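Catechol 1,2-dioxygenase (Pseudomonas putida, PDB 2AZQ) probably catalyses the iron(III)-dependent intradiol cleavage of catechol by molecular oxygen to cis,cis-muconate, a step of the beta-ketoadipate pathway. Local coordinates at residues P146-A157 against L175-G185. Residues are numbered along the deposited sequence; the frame is centred on the assembly and turned at random.
Sequences PLAGATVDLWHA and LRRRIITDAEG
Val-152 faces Ile-179 and Leu-154 faces Arg-177 as hydrogen-bonded pairs of two antiparallel strands, 151-155 and 176-180, whose axes run at 165° to each other; the straightest bond goes from Val-152 N to Ile-179 O (2.8 Å). Past strand 176-180 Thr-181 continues the pairing: its N-H bonds to Ala-150 O, its OG1 accepts the N-H of Ala-150 at 2.8 Å, and its carbonyl O takes the N-H of Gly-149. On the side of Val-152, Leu-154 CD2 meets Ile-179 CD1 at 4.0 Å, while Val-152 and Ile-179 lie side by side. The other side is more polar. Asp-153 runs alongside Arg-178, OD2 3.3 Å from the arginine CG, yet the charged ends do not pair: OD2 bonds to Tyr-110 and Arg-178 NH2 to the carbonyl of Ala-114. Arg-176, extended from CG to NE, brings NH1 to 3.5 Å from Trp-155 CB, its guanidinium only 14° from the indole plane, and NH2 reaches Leu-109 O. At the far end Leu-175 CB sits over the face of the His-156 ring, 4.2 Å from its centroid, a CH-pi contact; chi1 of 73° swings the imidazole toward Leu-175, while ND1 bonds to Ala-157 O in the ring plane and NE2 to Ser-191 OG. With an alanine here instead of His-156, Leu-175 would probably lose the ring its CB packs against, and Ser-191 OG and Ala-157 O their imidazole partner. Strand 116-118 flanks 176-180 and strand 217-227 flanks 151-155 within the mixed sheet, where Trp-155 stacks on the iron ligand His-223, so that this residue lies in the second shell of the ferric site.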
loop_
_atom_site.group_PDB
_atom_site.type_symbol
_atom_site.label_atom_id
_atom_site.label_comp_id
_atom_site.label_asym_id
_atom_site.label_seq_id
_atom_site.Cartn_x
_atom_site.Cartn_y
_atom_site.Cartn_z
ATOM N N PRO A 146 -42.089 0.792 15.606
ATOM C CA PRO A 146 -41.144 -0.149 16.194
ATOM C C PRO A 146 -41.042 -1.376 15.323
ATOM O O PRO A 146 -42.051 -1.890 14.843
ATOM C CB PRO A 146 -41.780 -0.480 17.542
ATOM C CG PRO A 146 -42.524 0.762 17.860
ATOM C CD PRO A 146 -43.220 0.974 16.527
ATOM N N LEU A 147 -39.807 -1.815 15.115
ATOM C CA LEU A 147 -39.497 -3.001 14.351
ATOM C C LEU A 147 -38.972 -3.972 15.386
ATOM O O LEU A 147 -37.849 -3.820 15.856
ATOM C CB LEU A 147 -38.375 -2.712 13.361
ATOM C CG LEU A 147 -38.638 -2.212 11.945
ATOM C CD1 LEU A 147 -37.661 -1.095 11.549
ATOM C CD2 LEU A 147 -38.520 -3.421 11.015
ATOM N N ALA A 148 -39.771 -4.948 15.784
ATOM C CA ALA A 148 -39.261 -5.919 16.744
ATOM C C ALA A 148 -38.298 -6.843 15.989
ATOM O O ALA A 148 -38.439 -7.052 14.776
ATOM C CB ALA A 148 -40.406 -6.725 17.336
ATOM N N GLY A 149 -37.303 -7.376 16.688
ATOM C CA GLY A 149 -36.368 -8.285 16.035
ATOM C C GLY A 149 -35.287 -7.762 15.093
ATOM O O GLY A 149 -34.735 -8.540 14.334
ATOM N N ALA A 150 -34.994 -6.462 15.093
ATOM C CA ALA A 150 -33.911 -5.960 14.246
ATOM C C ALA A 150 -32.659 -6.145 15.099
ATOM O O ALA A 150 -32.733 -6.157 16.338
ATOM C CB ALA A 150 -34.101 -4.503 13.927
ATOM N N THR A 151 -31.517 -6.301 14.443
ATOM C CA THR A 151 -30.245 -6.490 15.135
ATOM C C THR A 151 -29.445 -5.207 15.212
ATOM O O THR A 151 -29.228 -4.568 14.196
ATOM C CB THR A 151 -29.386 -7.540 14.403
ATOM O OG1 THR A 151 -29.927 -8.841 14.638
ATOM C CG2 THR A 151 -27.941 -7.487 14.866
ATOM N N VAL A 152 -29.047 -4.779 16.397
ATOM C CA VAL A 152 -28.199 -3.599 16.427
ATOM C C VAL A 152 -26.840 -4.143 16.877
ATOM O O VAL A 152 -26.694 -4.672 17.998
ATOM C CB VAL A 152 -28.698 -2.431 17.372
ATOM C CG1 VAL A 152 -30.170 -2.589 17.722
ATOM C CG2 VAL A 152 -27.793 -2.300 18.583
ATOM N N ASP A 153 -25.883 -4.054 15.948
ATOM C CA ASP A 153 -24.499 -4.523 16.103
ATOM C C ASP A 153 -23.597 -3.349 16.521
ATOM O O ASP A 153 -23.290 -2.500 15.677
ATOM C CB ASP A 153 -24.024 -5.027 14.758
ATOM C CG ASP A 153 -22.952 -6.062 14.867
ATOM O OD1 ASP A 153 -22.099 -5.926 15.777
ATOM O OD2 ASP A 153 -22.962 -6.988 14.014
ATOM N N LEU A 154 -23.151 -3.306 17.782
ATOM C CA LEU A 154 -22.332 -2.178 18.237
ATOM C C LEU A 154 -20.973 -2.468 18.861
ATOM O O LEU A 154 -20.774 -3.468 19.549
ATOM C CB LEU A 154 -23.123 -1.298 19.226
ATOM C CG LEU A 154 -23.453 -1.780 20.657
ATOM C CD1 LEU A 154 -24.188 -0.640 21.372
ATOM C CD2 LEU A 154 -24.288 -3.051 20.661
ATOM N N TRP A 155 -20.036 -1.556 18.622
ATOM C CA TRP A 155 -18.683 -1.680 19.159
ATOM C C TRP A 155 -18.125 -0.290 19.467
ATOM O O TRP A 155 -18.439 0.659 18.759
ATOM C CB TRP A 155 -17.786 -2.444 18.166
ATOM C CG TRP A 155 -17.513 -1.806 16.808
ATOM C CD1 TRP A 155 -16.340 -1.217 16.409
ATOM C CD2 TRP A 155 -18.376 -1.782 15.644
ATOM N NE1 TRP A 155 -16.412 -0.838 15.083
ATOM C CE2 TRP A 155 -17.644 -1.170 14.587
ATOM C CE3 TRP A 155 -19.684 -2.217 15.391
ATOM C CZ2 TRP A 155 -18.175 -0.981 13.308
ATOM C CZ3 TRP A 155 -20.211 -2.024 14.106
ATOM C CH2 TRP A 155 -19.451 -1.410 13.085
ATOM N N HIS A 156 -17.345 -0.163 20.541
ATOM C CA HIS A 156 -16.756 1.128 20.898
ATOM C C HIS A 156 -15.527 0.952 21.761
ATOM O O HIS A 156 -15.309 -0.134 22.329
ATOM C CB HIS A 156 -17.784 2.053 21.582
ATOM C CG HIS A 156 -18.154 1.671 22.992
ATOM N ND1 HIS A 156 -17.323 1.888 24.072
ATOM C CD2 HIS A 156 -19.297 1.147 23.503
ATOM C CE1 HIS A 156 -17.935 1.517 25.184
ATOM N NE2 HIS A 156 -19.133 1.063 24.868
ATOM N N ALA A 157 -14.713 2.006 21.832
ATOM C CA ALA A 157 -13.486 1.976 22.609
ATOM C C ALA A 157 -13.766 2.012 24.104
ATOM O O ALA A 157 -14.861 2.336 24.540
ATOM C CB ALA A 157 -12.604 3.131 22.231
ATOM N N LEU A 175 -16.834 -4.664 24.999
ATOM C CA LEU A 175 -17.489 -3.518 24.373
ATOM C C LEU A 175 -17.976 -3.861 22.950
ATOM O O LEU A 175 -18.043 -2.997 22.071
ATOM C CB LEU A 175 -16.530 -2.321 24.345
ATOM C CG LEU A 175 -15.886 -2.132 25.718
ATOM C CD1 LEU A 175 -14.984 -0.913 25.699
ATOM C CD2 LEU A 175 -16.974 -1.985 26.775
ATOM N N ARG A 176 -18.317 -5.127 22.732
ATOM C CA ARG A 176 -18.802 -5.592 21.426
ATOM C C ARG A 176 -20.004 -6.527 21.573
ATOM O O ARG A 176 -19.908 -7.581 22.202
ATOM C CB ARG A 176 -17.682 -6.325 20.682
ATOM C CG ARG A 176 -16.586 -5.409 20.132
ATOM C CD ARG A 176 -15.313 -6.155 19.686
ATOM N NE ARG A 176 -14.337 -5.237 19.106
ATOM C CZ ARG A 176 -14.475 -4.697 17.904
ATOM N NH1 ARG A 176 -15.548 -5.009 17.181
ATOM N NH2 ARG A 176 -13.575 -3.841 17.446
ATOM N N ARG A 177 -21.133 -6.156 20.982
ATOM C CA ARG A 177 -22.323 -6.993 21.083
ATOM C C ARG A 177 -23.369 -6.834 19.963
ATOM O O ARG A 177 -23.469 -5.812 19.266
ATOM C CB ARG A 177 -23.059 -6.738 22.423
ATOM C CG ARG A 177 -22.330 -7.088 23.721
ATOM C CD ARG A 177 -22.184 -8.595 23.927
ATOM N NE ARG A 177 -21.558 -8.909 25.213
ATOM C CZ ARG A 177 -20.287 -8.658 25.546
ATOM N NH1 ARG A 177 -19.846 -8.992 26.750
ATOM N NH2 ARG A 177 -19.450 -8.102 24.681
ATOM N N ARG A 178 -24.173 -7.872 19.815
ATOM C CA ARG A 178 -25.259 -7.833 18.873
ATOM C C ARG A 178 -26.535 -7.957 19.705
ATOM O O ARG A 178 -26.826 -9.011 20.277
ATOM C CB ARG A 178 -25.123 -8.950 17.844
ATOM C CG ARG A 178 -24.293 -8.583 16.612
ATOM C CD ARG A 178 -24.218 -9.775 15.663
ATOM N NE ARG A 178 -23.445 -10.842 16.279
ATOM C CZ ARG A 178 -23.540 -12.131 15.970
ATOM N NH1 ARG A 178 -24.383 -12.546 15.040
ATOM N NH2 ARG A 178 -22.783 -13.017 16.605
ATOM N N ILE A 179 -27.254 -6.838 19.799
ATOM C CA ILE A 179 -28.507 -6.738 20.563
ATOM C C ILE A 179 -29.722 -6.913 19.656
ATOM O O ILE A 179 -29.830 -6.225 18.657
ATOM C CB ILE A 179 -28.625 -5.338 21.265
ATOM C CG1 ILE A 179 -27.554 -5.185 22.343
ATOM C CG2 ILE A 179 -29.967 -5.196 21.921
ATOM C CD1 ILE A 179 -27.488 -3.813 22.973
ATOM N N ILE A 180 -30.619 -7.834 19.997
ATOM C CA ILE A 180 -31.861 -8.057 19.213
ATOM C C ILE A 180 -32.992 -7.187 19.776
ATOM O O ILE A 180 -33.293 -7.281 20.964
ATOM C CB ILE A 180 -32.400 -9.502 19.325
ATOM C CG1 ILE A 180 -31.318 -10.528 18.964
ATOM C CG2 ILE A 180 -33.641 -9.628 18.480
ATOM C CD1 ILE A 180 -30.682 -10.331 17.642
ATOM N N THR A 181 -33.643 -6.361 18.970
ATOM C CA THR A 181 -34.710 -5.538 19.555
ATOM C C THR A 181 -35.927 -6.362 19.985
ATOM O O THR A 181 -36.266 -7.341 19.331
ATOM C CB THR A 181 -35.177 -4.377 18.601
ATOM O OG1 THR A 181 -35.470 -4.874 17.290
ATOM C CG2 THR A 181 -34.122 -3.302 18.528
ATOM N N ASP A 182 -36.564 -5.974 21.097
ATOM C CA ASP A 182 -37.756 -6.677 21.605
ATOM C C ASP A 182 -39.103 -6.254 20.946
ATOM O O ASP A 182 -39.139 -5.473 19.984
ATOM C CB ASP A 182 -37.834 -6.542 23.139
ATOM C CG ASP A 182 -37.998 -5.101 23.618
ATOM O OD1 ASP A 182 -37.605 -4.801 24.768
ATOM O OD2 ASP A 182 -38.540 -4.260 22.877
ATOM N N ALA A 183 -40.206 -6.795 21.455
ATOM C CA ALA A 183 -41.538 -6.494 20.926
ATOM C C ALA A 183 -41.749 -5.009 20.711
ATOM O O ALA A 183 -42.346 -4.602 19.720
ATOM C CB ALA A 183 -42.621 -7.033 21.866
ATOM N N GLU A 184 -41.283 -4.197 21.648
ATOM C CA GLU A 184 -41.443 -2.761 21.507
ATOM C C GLU A 184 -40.361 -2.166 20.578
ATOM O O GLU A 184 -40.253 -0.950 20.404
ATOM C CB GLU A 184 -41.419 -2.119 22.889
ATOM C CG GLU A 184 -41.465 -0.609 22.865
ATOM C CD GLU A 184 -41.377 0.004 24.264
ATOM O OE1 GLU A 184 -40.648 -0.589 25.110
ATOM O OE2 GLU A 184 -42.006 1.080 24.499
ATOM N N GLY A 185 -39.575 -3.045 19.964
ATOM C CA GLY A 185 -38.528 -2.613 19.060
ATOM C C GLY A 185 -37.400 -1.864 19.731
ATOM O O GLY A 185 -36.758 -1.016 19.116
#